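Local coordinates for blue-light receptor of the bluf-family (Rhodobacter sphaeroides, PDB 2BYC), which probably senses blue light through a flavin, bound here as flavin mononucleotide, as a photoreceptor of the BLUF family, at residues Asp62-Phe65 / Arg66-Ala70; Ala105-Pro108 / Asp109-Arg112; Arg126-Ala129 / Ala130-Arg134. All blocks are in the same frame, centred on the assembly; numbering follows the deposited sequence.

Interaction 1. Residues Asp62-Phe65 / Arg66-Ala70; sequences DELF and RLISA. With FMN (flavin mononucleotide), chain C.
Asp62 and Arg66, one turn apart on helix 58-69, form a salt bridge held by charge alone: Asp62 OD1 lies 2.8 Å from Arg66 NH2, but over a face of the guanidinium, with no N-H aimed at it. The two flat groups stand 85° apart. The arginine chain reaches this position through a bend at chi2.

Hydrogen bonding centres on the carbonyl of Phe65, which takes both Ser69 N and Ser69 OG, each at 2.9 Å from Phe65 O and arriving from opposite faces of its plane. Ile68 N bonds Leu64 O almost straight (177°). The Ser69 hydroxyl oxygen also sits 3.6 Å above the centre of the Phe65 ring, which touches Leu8 of strand 5-14. An alanine at Phe65 would strip that cover from the hydroxyl and probably leave a gap toward Leu8.

Apolar packing takes over where the helix faces the flavin. Leu64 meets Ile68 at its branch point, Leu64 CG lying 3.5 Å from Ile68 CD1. Ile68 reaches on to the isoalloxazine, its CD1 3.7 Å from FMN N5, while Leu64 CD1 comes within 3.6 Å of FMN N3.

The chemistry is thus divided by side: charge on the outer surface, and toward the flavin hydrocarbon that packs against the ring system, while Asn34, Gln52 and Asp71 supply hydrogen bonds.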
loop_
_atom_site.group_PDB
_atom_site.type_symbol
_atom_site.label_atom_id
_atom_site.label_comp_id
_atom_site.label_asym_id
_atom_site.label_seq_id
_atom_site.Cartn_x
_atom_site.Cartn_y
_atom_site.Cartn_z
ATOM N N ASP A 62 13.009 2.946 0.047
ATOM C CA ASP A 62 13.938 2.274 0.991
ATOM C C ASP A 62 13.808 2.788 2.435
ATOM O O ASP A 62 13.671 2.001 3.375
ATOM C CB ASP A 62 15.403 2.398 0.521
ATOM C CG ASP A 62 16.372 1.836 1.517
ATOM O OD1 ASP A 62 16.457 0.584 1.641
ATOM O OD2 ASP A 62 17.081 2.661 2.182
ATOM N N GLU A 63 13.839 4.114 2.590
ATOM C CA GLU A 63 13.723 4.771 3.859
ATOM C C GLU A 63 12.418 4.473 4.591
ATOM O O GLU A 63 12.397 4.092 5.773
ATOM C CB GLU A 63 13.829 6.254 3.613
ATOM C CG GLU A 63 13.813 7.032 4.862
ATOM C CD GLU A 63 13.934 8.554 4.677
ATOM O OE1 GLU A 63 13.110 9.152 3.912
ATOM O OE2 GLU A 63 14.836 9.149 5.346
ATOM N N LEU A 64 11.330 4.567 3.833
ATOM C CA LEU A 64 10.025 4.401 4.347
ATOM C C LEU A 64 9.853 2.975 4.752
ATOM O O LEU A 64 9.346 2.697 5.825
ATOM C CB LEU A 64 8.980 4.841 3.314
ATOM C CG LEU A 64 7.569 4.863 3.933
ATOM C CD1 LEU A 64 7.357 5.725 5.284
ATOM C CD2 LEU A 64 6.484 5.161 2.924
ATOM N N PHE A 65 10.247 2.055 3.891
ATOM C CA PHE A 65 9.999 0.669 4.186
ATOM C C PHE A 65 10.732 0.336 5.453
ATOM O O PHE A 65 10.253 -0.471 6.228
ATOM C CB PHE A 65 10.478 -0.191 2.997
ATOM C CG PHE A 65 10.221 -1.667 3.167
ATOM C CD1 PHE A 65 8.933 -2.133 3.387
ATOM C CD2 PHE A 65 11.247 -2.579 3.053
ATOM C CE1 PHE A 65 8.682 -3.496 3.494
ATOM C CE2 PHE A 65 10.999 -3.941 3.168
ATOM C CZ PHE A 65 9.713 -4.398 3.394
ATOM N N ARG A 66 11.884 0.994 5.672
ATOM C CA ARG A 66 12.690 0.743 6.847
ATOM C C ARG A 66 11.900 1.085 8.055
ATOM O O ARG A 66 11.909 0.308 8.975
ATOM C CB ARG A 66 13.983 1.561 6.904
ATOM C CG ARG A 66 14.914 1.151 5.837
ATOM C CD ARG A 66 15.985 0.134 6.273
ATOM N NE ARG A 66 16.888 -0.107 5.146
ATOM C CZ ARG A 66 17.666 0.835 4.619
ATOM N NH1 ARG A 66 17.658 2.069 5.130
ATOM N NH2 ARG A 66 18.427 0.547 3.573
ATOM N N LEU A 67 11.256 2.250 8.048
ATOM C CA LEU A 67 10.434 2.737 9.167
ATOM C C LEU A 67 9.225 1.874 9.402
ATOM O O LEU A 67 8.934 1.463 10.516
ATOM C CB LEU A 67 9.968 4.138 8.841
ATOM C CG LEU A 67 10.951 5.122 9.430
ATOM C CD1 LEU A 67 10.799 6.517 8.789
ATOM C CD2 LEU A 67 10.793 5.104 11.017
ATOM N N ILE A 68 8.515 1.589 8.336
ATOM C CA ILE A 68 7.319 0.783 8.389
ATOM C C ILE A 68 7.606 -0.653 8.924
ATOM O O ILE A 68 6.771 -1.269 9.593
ATOM C CB ILE A 68 6.679 0.741 6.985
ATOM C CG1 ILE A 68 6.185 2.129 6.495
ATOM C CG2 ILE A 68 5.517 -0.122 6.993
ATOM C CD1 ILE A 68 5.740 2.040 5.055
ATOM N N SER A 69 8.744 -1.213 8.536
ATOM C CA SER A 69 9.211 -2.522 9.044
ATOM C C SER A 69 9.567 -2.467 10.520
ATOM O O SER A 69 9.526 -3.471 11.189
ATOM C CB SER A 69 10.447 -2.971 8.279
ATOM O OG SER A 69 10.120 -3.289 6.936
ATOM N N ALA A 70 9.898 -1.298 11.035
ATOM C CA ALA A 70 10.107 -1.144 12.469
ATOM C C ALA A 70 8.815 -0.974 13.277
ATOM O O ALA A 70 8.873 -0.829 14.488
ATOM C CB ALA A 70 11.083 0.037 12.767
HETATM N N1 FMN C . 3.980 5.713 7.832
HETATM C C2 FMN C . 4.183 6.555 6.761
HETATM O O2 FMN C . 4.721 7.673 6.937
HETATM N N3 FMN C . 3.803 6.206 5.507
HETATM C C4 FMN C . 3.190 5.011 5.361
HETATM O O4 FMN C . 2.906 4.658 4.262
HETATM C C4A FMN C . 2.973 4.141 6.435
HETATM N N5 FMN C . 2.344 2.923 6.231
HETATM C C5A FMN C . 2.192 2.007 7.282
HETATM C C6 FMN C . 1.604 0.778 7.079
HETATM C C7 FMN C . 1.375 -0.134 8.120
HETATM C C7M FMN C . 0.861 -1.550 7.830
HETATM C C8 FMN C . 1.790 0.216 9.388
HETATM C C8M FMN C . 1.650 -0.733 10.567
HETATM C C9 FMN C . 2.399 1.449 9.608
HETATM C C9A FMN C . 2.603 2.361 8.528
HETATM N N10 FMN C . 3.203 3.624 8.735
HETATM C C10 FMN C . 3.396 4.491 7.666
HETATM C "C1'" FMN C . 3.376 4.203 10.098
HETATM C "C2'" FMN C . 4.878 4.314 10.212
HETATM O "O2'" FMN C . 5.225 3.035 10.659
HETATM C "C3'" FMN C . 5.406 5.413 11.150
HETATM O "O3'" FMN C . 5.171 5.024 12.466
HETATM C "C4'" FMN C . 4.841 6.812 10.962
HETATM O "O4'" FMN C . 5.261 7.452 9.738
HETATM C "C5'" FMN C . 5.332 7.704 12.107
HETATM O "O5'" FMN C . 4.407 7.971 13.162
HETATM P P FMN C . 4.876 9.180 14.105
HETATM O O1P FMN C . 3.801 9.540 15.142
HETATM O O2P FMN C . 6.128 8.649 14.792
HETATM O O3P FMN C . 5.153 10.272 13.101
#

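Interaction 2. Residues Ala105-Pro108 / Asp109-Arg112; sequences ALAP and DLER
The turn by which the chain leaves helix 100-106 is closed between Ala107 and Leu110. Ala107 is the first residue to abandon helical torsions, and its carbonyl is at once taken up again: Leu110 N donates to Ala107 O at 2.8 Å. The bond is a bent one. Its N-H...O angle is 154°, and the donor stands 44° above the carbonyl plane rather than on a lone pair.

Beside this backbone link runs an apolar one. The methyl Ala107 CB meets Leu110 CD1 at 3.6 Å, and that same leucine methyl lies 3.8 Å from Ala107 O, so one branch of Leu110 folds back along both the side chain and the carbonyl of its partner. It can do so because CG stands beside the backbone N of Leu110 and opposite its carbonyl carbon (chi1 -55°), which turns the branch toward the start of the turn.

With Pro108 and Asp109 at its two central positions, both near helical torsions, and a bond from the fourth residue to the first, the arrangement is a type I beta turn. Proline suits the second position, since its ring fixes phi close to the value needed and its nitrogen has no hydrogen to place. The ring and the Asp109 carboxylate barely meet, Pro108 CG lying 4.2 Å from Asp109 OD2, and both residues are exposed. A little further on, Glu111 CB passes 3.8 Å from Pro108 O.

On its inner side the turn is covered by helix 120-131, where Asp120, Glu123 and Leu124 touch the side chain of Leu110, while Leu106, just before the turn, packs against Ser131.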
loop_
_atom_site.group_PDB
_atom_site.type_symbol
_atom_site.label_atom_id
_atom_site.label_comp_id
_atom_site.label_asym_id
_atom_site.label_seq_id
_atom_site.Cartn_x
_atom_site.Cartn_y
_atom_site.Cartn_z
ATOM N N ALA A 105 -16.087 -5.124 -2.582
ATOM C CA ALA A 105 -16.728 -4.607 -3.777
ATOM C C ALA A 105 -15.817 -4.526 -5.004
ATOM O O ALA A 105 -16.277 -4.701 -6.128
ATOM C CB ALA A 105 -17.328 -3.232 -3.498
ATOM N N LEU A 106 -14.522 -4.286 -4.820
ATOM C CA LEU A 106 -13.638 -4.038 -5.966
ATOM C C LEU A 106 -12.887 -5.245 -6.486
ATOM O O LEU A 106 -12.484 -5.246 -7.649
ATOM C CB LEU A 106 -12.623 -2.928 -5.652
ATOM C CG LEU A 106 -12.835 -1.421 -5.898
ATOM C CD1 LEU A 106 -14.199 -0.889 -5.498
ATOM C CD2 LEU A 106 -11.707 -0.664 -5.207
ATOM N N ALA A 107 -12.649 -6.233 -5.624
ATOM C CA ALA A 107 -11.759 -7.368 -5.918
ATOM C C ALA A 107 -12.162 -8.530 -5.007
ATOM O O ALA A 107 -11.363 -9.055 -4.186
ATOM C CB ALA A 107 -10.302 -6.954 -5.694
ATOM N N PRO A 108 -13.427 -8.940 -5.134
ATOM C CA PRO A 108 -14.080 -9.943 -4.325
ATOM C C PRO A 108 -13.229 -11.182 -4.118
ATOM O O PRO A 108 -13.213 -11.723 -3.013
ATOM C CB PRO A 108 -15.312 -10.270 -5.152
ATOM C CG PRO A 108 -15.009 -9.769 -6.493
ATOM C CD PRO A 108 -14.334 -8.504 -6.194
ATOM N N ASP A 109 -12.489 -11.613 -5.136
ATOM C CA ASP A 109 -11.700 -12.866 -5.007
ATOM C C ASP A 109 -10.339 -12.712 -4.312
ATOM O O ASP A 109 -9.714 -13.701 -3.918
ATOM C CB ASP A 109 -11.488 -13.514 -6.366
ATOM C CG ASP A 109 -12.802 -13.785 -7.098
ATOM O OD1 ASP A 109 -13.554 -14.692 -6.620
ATOM O OD2 ASP A 109 -13.068 -13.085 -8.123
ATOM N N LEU A 110 -9.911 -11.467 -4.130
ATOM C CA LEU A 110 -8.619 -11.146 -3.525
ATOM C C LEU A 110 -8.720 -10.627 -2.075
ATOM O O LEU A 110 -7.693 -10.310 -1.470
ATOM C CB LEU A 110 -7.842 -10.188 -4.427
ATOM C CG LEU A 110 -7.695 -10.740 -5.835
ATOM C CD1 LEU A 110 -8.706 -10.058 -6.752
ATOM C CD2 LEU A 110 -6.282 -10.548 -6.404
ATOM N N GLU A 111 -9.938 -10.588 -1.531
ATOM C CA GLU A 111 -10.220 -9.994 -0.221
ATOM C C GLU A 111 -9.325 -10.635 0.851
ATOM O O GLU A 111 -8.983 -9.996 1.840
ATOM C CB GLU A 111 -11.740 -10.080 0.120
ATOM C CG GLU A 111 -12.118 -10.028 1.645
ATOM C CD GLU A 111 -13.349 -10.898 2.062
ATOM O OE1 GLU A 111 -14.344 -11.033 1.297
ATOM O OE2 GLU A 111 -13.324 -11.439 3.195
ATOM N N ARG A 112 -8.917 -11.889 0.634
ATOM C CA ARG A 112 -8.114 -12.569 1.612
ATOM C C ARG A 112 -6.703 -11.995 1.633
ATOM O O ARG A 112 -6.018 -12.110 2.655
ATOM C CB ARG A 112 -8.082 -14.101 1.420
ATOM C CG ARG A 112 -9.384 -14.796 1.923
ATOM C CD ARG A 112 -9.149 -16.229 2.463
ATOM N NE ARG A 112 -10.398 -17.001 2.317
ATOM C CZ ARG A 112 -10.535 -18.332 2.348
ATOM N NH1 ARG A 112 -9.497 -19.135 2.541
ATOM N NH2 ARG A 112 -11.749 -18.860 2.168
#

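Interaction 3. Residues Arg126-Ala129 / Ala130-Arg134; sequences RTIA and ASLSR. Unlike the reference sequence in segment 130-134: Arg134 (reference Lys).
Leu132 folds over the carbonyl of Ile128 on the tighter side of the last turn of helix 120-131. Leu132 N donates to Ile128 O at 3.2 Å, nearly in line with the carbonyl bond. The leucine then presses on the same oxygen: CG stands beside its own backbone N (chi1 -40°), which brings Leu132 CG to 3.3 Å from Ile128 O. Further out the side chains meet more slackly, Ile128 CG2 lying 4.2 Å from Leu132 CD1. The turn before is built in the regular way, with Ser131 N bonded to Thr127 O at 3.0 Å and Ala130 N to Arg126 O at 3.1 Å. Ala130 CB, a small group, lies against the latter oxygen as well.

At Leu132 the chain leaves helical torsions, and the contact becomes more polar and more exposed, with a single side-chain bond to the helix. Ser133, with a positive phi, swings its side chain back, and Ser133 OG donates to Ala129 O at 2.7 Å. The hydroxyl stands 44° above the carbonyl plane. A side chain thus takes the place that the backbone N-H would fill in a continuing helix, so that the carbonyl of Ala129 keeps a partner as the helix ends. Solvent reaches Ser133, and also Arg126, whose guanidinium pairs through NH1 with Glu123, one turn earlier.

The buried side of the helix end faces the sheet: Ile128 packs on Ile42 and Leu44 of strand 40-45. Loop residues flank it, with Phe90 against Ala129 and Trp93 against Leu132, and Thr127 meets Ala107 just beyond helix 100-106.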
loop_
_atom_site.group_PDB
_atom_site.type_symbol
_atom_site.label_atom_id
_atom_site.label_comp_id
_atom_site.label_asym_id
_atom_site.label_seq_id
_atom_site.Cartn_x
_atom_site.Cartn_y
_atom_site.Cartn_z
ATOM N N ARG A 126 -4.644 -3.077 -10.833
ATOM C CA ARG A 126 -5.503 -2.802 -11.948
ATOM C C ARG A 126 -6.889 -2.387 -11.480
ATOM O O ARG A 126 -7.437 -1.392 -11.909
ATOM C CB ARG A 126 -5.602 -4.086 -12.781
ATOM C CG ARG A 126 -6.348 -3.988 -14.084
ATOM C CD ARG A 126 -6.482 -5.354 -14.761
ATOM N NE ARG A 126 -7.702 -5.993 -14.330
ATOM C CZ ARG A 126 -7.754 -7.229 -13.859
ATOM N NH1 ARG A 126 -6.639 -7.969 -13.802
ATOM N NH2 ARG A 126 -8.926 -7.718 -13.444
ATOM N N THR A 127 -7.478 -3.155 -10.601
ATOM C CA THR A 127 -8.837 -2.875 -10.283
ATOM C C THR A 127 -8.949 -1.669 -9.387
ATOM O O THR A 127 -9.870 -0.860 -9.519
ATOM C CB THR A 127 -9.525 -4.116 -9.683
ATOM O OG1 THR A 127 -9.089 -4.330 -8.346
ATOM C CG2 THR A 127 -9.201 -5.342 -10.497
ATOM N N ILE A 128 -8.043 -1.550 -8.423
ATOM C CA ILE A 128 -7.988 -0.327 -7.590
ATOM C C ILE A 128 -7.677 0.958 -8.379
ATOM O O ILE A 128 -8.449 1.926 -8.298
ATOM C CB ILE A 128 -7.039 -0.475 -6.359
ATOM C CG1 ILE A 128 -7.449 -1.786 -5.635
ATOM C CG2 ILE A 128 -7.198 0.773 -5.513
ATOM C CD1 ILE A 128 -6.546 -2.223 -4.450
ATOM N N ALA A 129 -6.579 0.989 -9.120
ATOM C CA ALA A 129 -6.286 2.159 -10.009
ATOM C C ALA A 129 -7.507 2.575 -10.819
ATOM O O ALA A 129 -7.822 3.764 -10.930
ATOM C CB ALA A 129 -5.125 1.844 -10.965
ATOM N N ALA A 130 -8.196 1.575 -11.365
ATOM C CA ALA A 130 -9.308 1.800 -12.268
ATOM C C ALA A 130 -10.491 2.372 -11.535
ATOM O O ALA A 130 -11.179 3.237 -12.052
ATOM C CB ALA A 130 -9.709 0.502 -12.954
ATOM N N SER A 131 -10.740 1.900 -10.336
ATOM C CA SER A 131 -11.820 2.442 -9.551
ATOM C C SER A 131 -11.618 3.941 -9.322
ATOM O O SER A 131 -12.506 4.735 -9.578
ATOM C CB SER A 131 -11.981 1.652 -8.228
ATOM O OG SER A 131 -12.384 2.509 -7.158
ATOM N N LEU A 132 -10.452 4.328 -8.823
ATOM C CA LEU A 132 -9.996 5.701 -8.851
ATOM C C LEU A 132 -9.870 5.978 -10.343
ATOM O O LEU A 132 -10.186 5.125 -11.122
ATOM C CB LEU A 132 -8.643 5.771 -8.140
ATOM C CG LEU A 132 -8.527 4.901 -6.882
ATOM C CD1 LEU A 132 -7.120 4.948 -6.264
ATOM C CD2 LEU A 132 -9.525 5.329 -5.822
ATOM N N SER A 133 -9.422 7.116 -10.820
ATOM C CA SER A 133 -9.326 7.256 -12.299
ATOM C C SER A 133 -10.687 7.589 -12.877
ATOM O O SER A 133 -10.810 8.619 -13.545
ATOM C CB SER A 133 -8.801 5.995 -13.036
ATOM O OG SER A 133 -7.441 5.689 -12.734
ATOM N N ARG A 134 -11.672 6.697 -12.656
ATOM C CA ARG A 134 -13.096 6.915 -13.033
ATOM C C ARG A 134 -13.600 8.242 -12.488
ATOM O O ARG A 134 -14.328 8.996 -13.189
ATOM C CB ARG A 134 -13.998 5.758 -12.564
ATOM C CG ARG A 134 -14.000 4.576 -13.519
ATOM C CD ARG A 134 -14.891 3.456 -13.012
ATOM N NE ARG A 134 -14.169 2.176 -12.958
ATOM C CZ ARG A 134 -14.635 1.062 -12.383
ATOM N NH1 ARG A 134 -15.843 1.035 -11.830
ATOM N NH2 ARG A 134 -13.895 -0.039 -12.365
#

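Three local contacts lie in different parts of one chain. Interaction 1 lines the flavin pocket, whereas interactions 2 and 3 lie on the opposite side of the chain's centre, their centres 27 and 26 Å from that of interaction 1. Nearest atoms still leave gaps of about 17 and 16 Å from interaction 1. Interactions 2 and 3 do touch: Leu106 CD2 comes within 3.8 Å of Ser131 OG, and Ala107 CB within 3.9 Å of Thr127 OG1, which brings the end of helix 100-106 against helix 120-131. From interaction 3 the Ile128 side chain comes to about 11 Å from that of Gln52, a flavin-binding residue whose side chain Ile68 of interaction 1 touches.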